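Alpha-fucosidase (Bifidobacterium bifidum, PDB 2EAB) probably hydrolyses alpha-1,2-linked L-fucose from glycans, the chain being the calcium-binding catalytic part of a longer, membrane-associated bifidobacterial protein. Local coordinates at residues Q392-L397 against V423-N428. Numbering follows the deposited sequence.
With CA (calcium ion), chain C.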
ATOM      1  N   GLN A 392       9.758   9.336  -5.898  1.00  6.61           N
ATOM      2  CA  GLN A 392      11.022   8.659  -5.658  1.00  6.59           C
ATOM      3  C   GLN A 392      10.871   7.425  -4.779  1.00  6.37           C
ATOM      4  O   GLN A 392      11.684   6.511  -4.868  1.00  6.94           O
ATOM      5  CB  GLN A 392      12.046   9.618  -5.061  1.00  6.57           C
ATOM      6  CG  GLN A 392      12.397  10.764  -5.990  1.00  7.55           C
ATOM      7  CD  GLN A 392      13.671  11.451  -5.585  1.00  7.06           C
ATOM      8  OE1 GLN A 392      14.758  10.920  -5.783  1.00  8.47           O
ATOM      9  NE2 GLN A 392      13.545  12.638  -5.007  1.00  7.28           N
ATOM     10  N   LEU A 393       9.839   7.407  -3.937  1.00  6.23           N
ATOM     11  CA  LEU A 393       9.601   6.316  -3.001  1.00  6.01           C
ATOM     12  C   LEU A 393       8.131   5.914  -3.029  1.00  6.04           C
ATOM     13  O   LEU A 393       7.269   6.745  -3.312  1.00  5.92           O
ATOM     14  CB  LEU A 393      10.017   6.727  -1.582  1.00  6.01           C
ATOM     15  CG  LEU A 393      11.530   6.893  -1.383  1.00  6.19           C
ATOM     16  CD1 LEU A 393      11.845   7.608  -0.081  1.00  7.36           C
ATOM     17  CD2 LEU A 393      12.265   5.561  -1.464  1.00  7.10           C
ATOM     18  N   PRO A 394       7.839   4.637  -2.721  1.00  6.16           N
ATOM     19  CA  PRO A 394       6.444   4.230  -2.648  1.00  6.15           C
ATOM     20  C   PRO A 394       5.813   4.837  -1.403  1.00  5.68           C
ATOM     21  O   PRO A 394       6.514   5.448  -0.572  1.00  5.67           O
ATOM     22  CB  PRO A 394       6.530   2.704  -2.534  1.00  6.94           C
ATOM     23  CG  PRO A 394       7.866   2.432  -1.966  1.00  7.03           C
ATOM     24  CD  PRO A 394       8.766   3.537  -2.403  1.00  6.25           C
ATOM     25  N   SER A 395       4.504   4.674  -1.267  1.00  5.72           N
ATOM     26  CA  SER A 395       3.836   5.058  -0.036  1.00  5.86           C
ATOM     27  C   SER A 395       4.437   4.295   1.149  1.00  5.70           C
ATOM     28  O   SER A 395       4.722   3.101   1.050  1.00  6.16           O
ATOM     29  CB  SER A 395       2.343   4.773  -0.148  1.00  6.59           C
ATOM     30  OG  SER A 395       2.136   3.455  -0.614  1.00  7.19           O
ATOM     31  N   ASN A 396       4.652   4.999   2.258  1.00  5.69           N
ATOM     32  CA  ASN A 396       5.142   4.375   3.488  1.00  5.47           C
ATOM     33  C   ASN A 396       3.963   4.055   4.424  1.00  5.42           C
ATOM     34  O   ASN A 396       2.806   4.056   3.985  1.00  5.69           O
ATOM     35  CB  ASN A 396       6.261   5.219   4.149  1.00  5.56           C
ATOM     36  CG  ASN A 396       5.807   6.610   4.566  1.00  5.82           C
ATOM     37  OD1 ASN A 396       4.747   6.781   5.164  1.00  5.76           O
ATOM     38  ND2 ASN A 396       6.647   7.611   4.292  1.00  6.38           N
ATOM     39  N   LEU A 397       4.233   3.751   5.692  1.00  5.12           N
ATOM     40  CA  LEU A 397       3.156   3.397   6.625  1.00  5.38           C
ATOM     41  C   LEU A 397       2.104   4.496   6.771  1.00  5.41           C
ATOM     42  O   LEU A 397       0.993   4.224   7.235  1.00  5.86           O
ATOM     43  CB  LEU A 397       3.709   3.066   8.016  1.00  5.45           C
ATOM     44  CG  LEU A 397       4.362   1.706   8.243  1.00  5.49           C
ATOM     45  CD1 LEU A 397       4.893   1.643   9.657  1.00  5.81           C
ATOM     46  CD2 LEU A 397       3.373   0.572   7.997  1.00  6.22           C
ATOM     47  N   VAL A 423       3.352  -7.225   5.343  1.00  6.05           N
ATOM     48  CA  VAL A 423       1.900  -7.102   5.101  1.00  6.20           C
ATOM     49  C   VAL A 423       1.537  -5.664   4.738  1.00  5.97           C
ATOM     50  O   VAL A 423       0.652  -5.441   3.911  1.00  5.75           O
ATOM     51  CB  VAL A 423       0.965  -7.633   6.242  1.00  6.48           C
ATOM     52  CG1 VAL A 423       1.050  -6.774   7.506  1.00  7.05           C
ATOM     53  CG2 VAL A 423      -0.488  -7.719   5.754  1.00  7.12           C
ATOM     54  N   ASN A 424       2.211  -4.697   5.353  1.00  5.57           N
ATOM     55  CA  ASN A 424       1.747  -3.314   5.281  1.00  5.61           C
ATOM     56  C   ASN A 424       2.003  -2.674   3.926  1.00  5.43           C
ATOM     57  O   ASN A 424       1.082  -2.146   3.303  1.00  5.37           O
ATOM     58  CB  ASN A 424       2.368  -2.465   6.388  1.00  6.11           C
ATOM     59  CG  ASN A 424       2.155  -3.055   7.765  1.00  6.29           C
ATOM     60  OD1 ASN A 424       1.166  -2.753   8.447  1.00  9.35           O
ATOM     61  ND2 ASN A 424       3.056  -3.918   8.174  1.00  6.03           N
ATOM     62  N   LEU A 425       3.245  -2.743   3.463  1.00  5.54           N
ATOM     63  CA  LEU A 425       3.578  -2.207   2.149  1.00  5.70           C
ATOM     64  C   LEU A 425       2.817  -2.950   1.050  1.00  5.62           C
ATOM     65  O   LEU A 425       2.368  -2.344   0.071  1.00  5.79           O
ATOM     66  CB  LEU A 425       5.089  -2.252   1.910  1.00  5.59           C
ATOM     67  CG  LEU A 425       5.583  -1.585   0.624  1.00  5.83           C
ATOM     68  CD1 LEU A 425       5.238  -0.099   0.592  1.00  6.55           C
ATOM     69  CD2 LEU A 425       7.074  -1.804   0.437  1.00  6.21           C
ATOM     70  N   GLN A 426       2.668  -4.262   1.225  1.00  5.51           N
ATOM     71  CA  GLN A 426       1.857  -5.069   0.321  1.00  5.42           C
ATOM     72  C   GLN A 426       0.441  -4.504   0.231  1.00  5.71           C
ATOM     73  O   GLN A 426      -0.091  -4.312  -0.865  1.00  5.62           O
ATOM     74  CB  GLN A 426       1.809  -6.523   0.792  1.00  5.93           C
ATOM     75  CG  GLN A 426       3.098  -7.317   0.575  1.00  5.58           C
ATOM     76  CD  GLN A 426       4.165  -7.118   1.647  1.00  5.06           C
ATOM     77  OE1 GLN A 426       3.972  -6.394   2.635  1.00  5.75           O
ATOM     78  NE2 GLN A 426       5.301  -7.779   1.456  1.00  5.62           N
ATOM     79  N   MET A 427      -0.167  -4.243   1.388  1.00  5.55           N
ATOM     80  CA  MET A 427      -1.529  -3.720   1.449  1.00  5.58           C
ATOM     81  C   MET A 427      -1.669  -2.366   0.751  1.00  5.64           C
ATOM     82  O   MET A 427      -2.674  -2.112   0.079  1.00  5.85           O
ATOM     83  CB  MET A 427      -2.005  -3.638   2.897  1.00  5.64           C
ATOM     84  CG  MET A 427      -3.490  -3.355   3.020  1.00  5.94           C
ATOM     85  SD  MET A 427      -4.129  -3.467   4.691  1.00  6.20           S
ATOM     86  CE  MET A 427      -3.641  -5.140   5.140  1.00  8.62           C
ATOM     87  N   ASN A 428      -0.656  -1.513   0.896  1.00  5.57           N
ATOM     88  CA  ASN A 428      -0.643  -0.223   0.208  1.00  5.90           C
ATOM     89  C   ASN A 428      -0.815  -0.380  -1.297  1.00  5.97           C
ATOM     90  O   ASN A 428      -1.321   0.527  -1.961  1.00  6.92           O
ATOM     91  CB  ASN A 428       0.671   0.520   0.455  1.00  6.01           C
ATOM     92  CG  ASN A 428       0.781   1.108   1.850  1.00  5.24           C
ATOM     93  OD1 ASN A 428      -0.001   0.801   2.747  1.00  5.67           O
ATOM     94  ND2 ASN A 428       1.795   1.944   2.040  1.00  6.54           N
TER
HETATM   95 CA    CA C 899       5.901   8.771  -2.193  1.00  8.30          CA
HETATM   96  O   HOH W   1      -0.140   3.259  -2.119  1.00  9.79           O
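The amide of N428 reaches from helix 424-428 into the irregular backbone of 392-397 and holds two residues of it, S395 and N396. Both segments lie in the family 95 catalytic domain, whose family belongs to the six-hairpin clan of helical glycosidases, and the contact is buried near the centre of the molecule. ND2 of N428 donates to O of N396 at 3.0 Å; that oxygen lies almost in the amide plane, although the nitrogen itself sits well above the carbonyl plane, 52° out of it. Two weak bonds join it, from the same ND2 to OG and O of S395. With chi1 at 49°, OG of S395 tucks between its own backbone N and carbonyl carbon, and CB of N428 packs against it at 3.5 Å. A leucine in place of N428 would probably leave O of N396 without this donor and lose both weak bonds to S395. The packing is also close where the side chains of L397 and N424 cross at an angle, CD2 of L397 lying 3.6 Å from CB of N424, and where CD1 of L425 comes within 3.3 Å of O of S395.

Away from this tight knot the fit is looser: CB of P394 only grazes CD1 of L425 at 4.4 Å. Just upstream, O of L393 binds the calcium ion, which E77 and S386 also bind. A water bridges the segments near S395, donating to O of N428 at 3.0 Å and lying 2.7 Å from OG of S395.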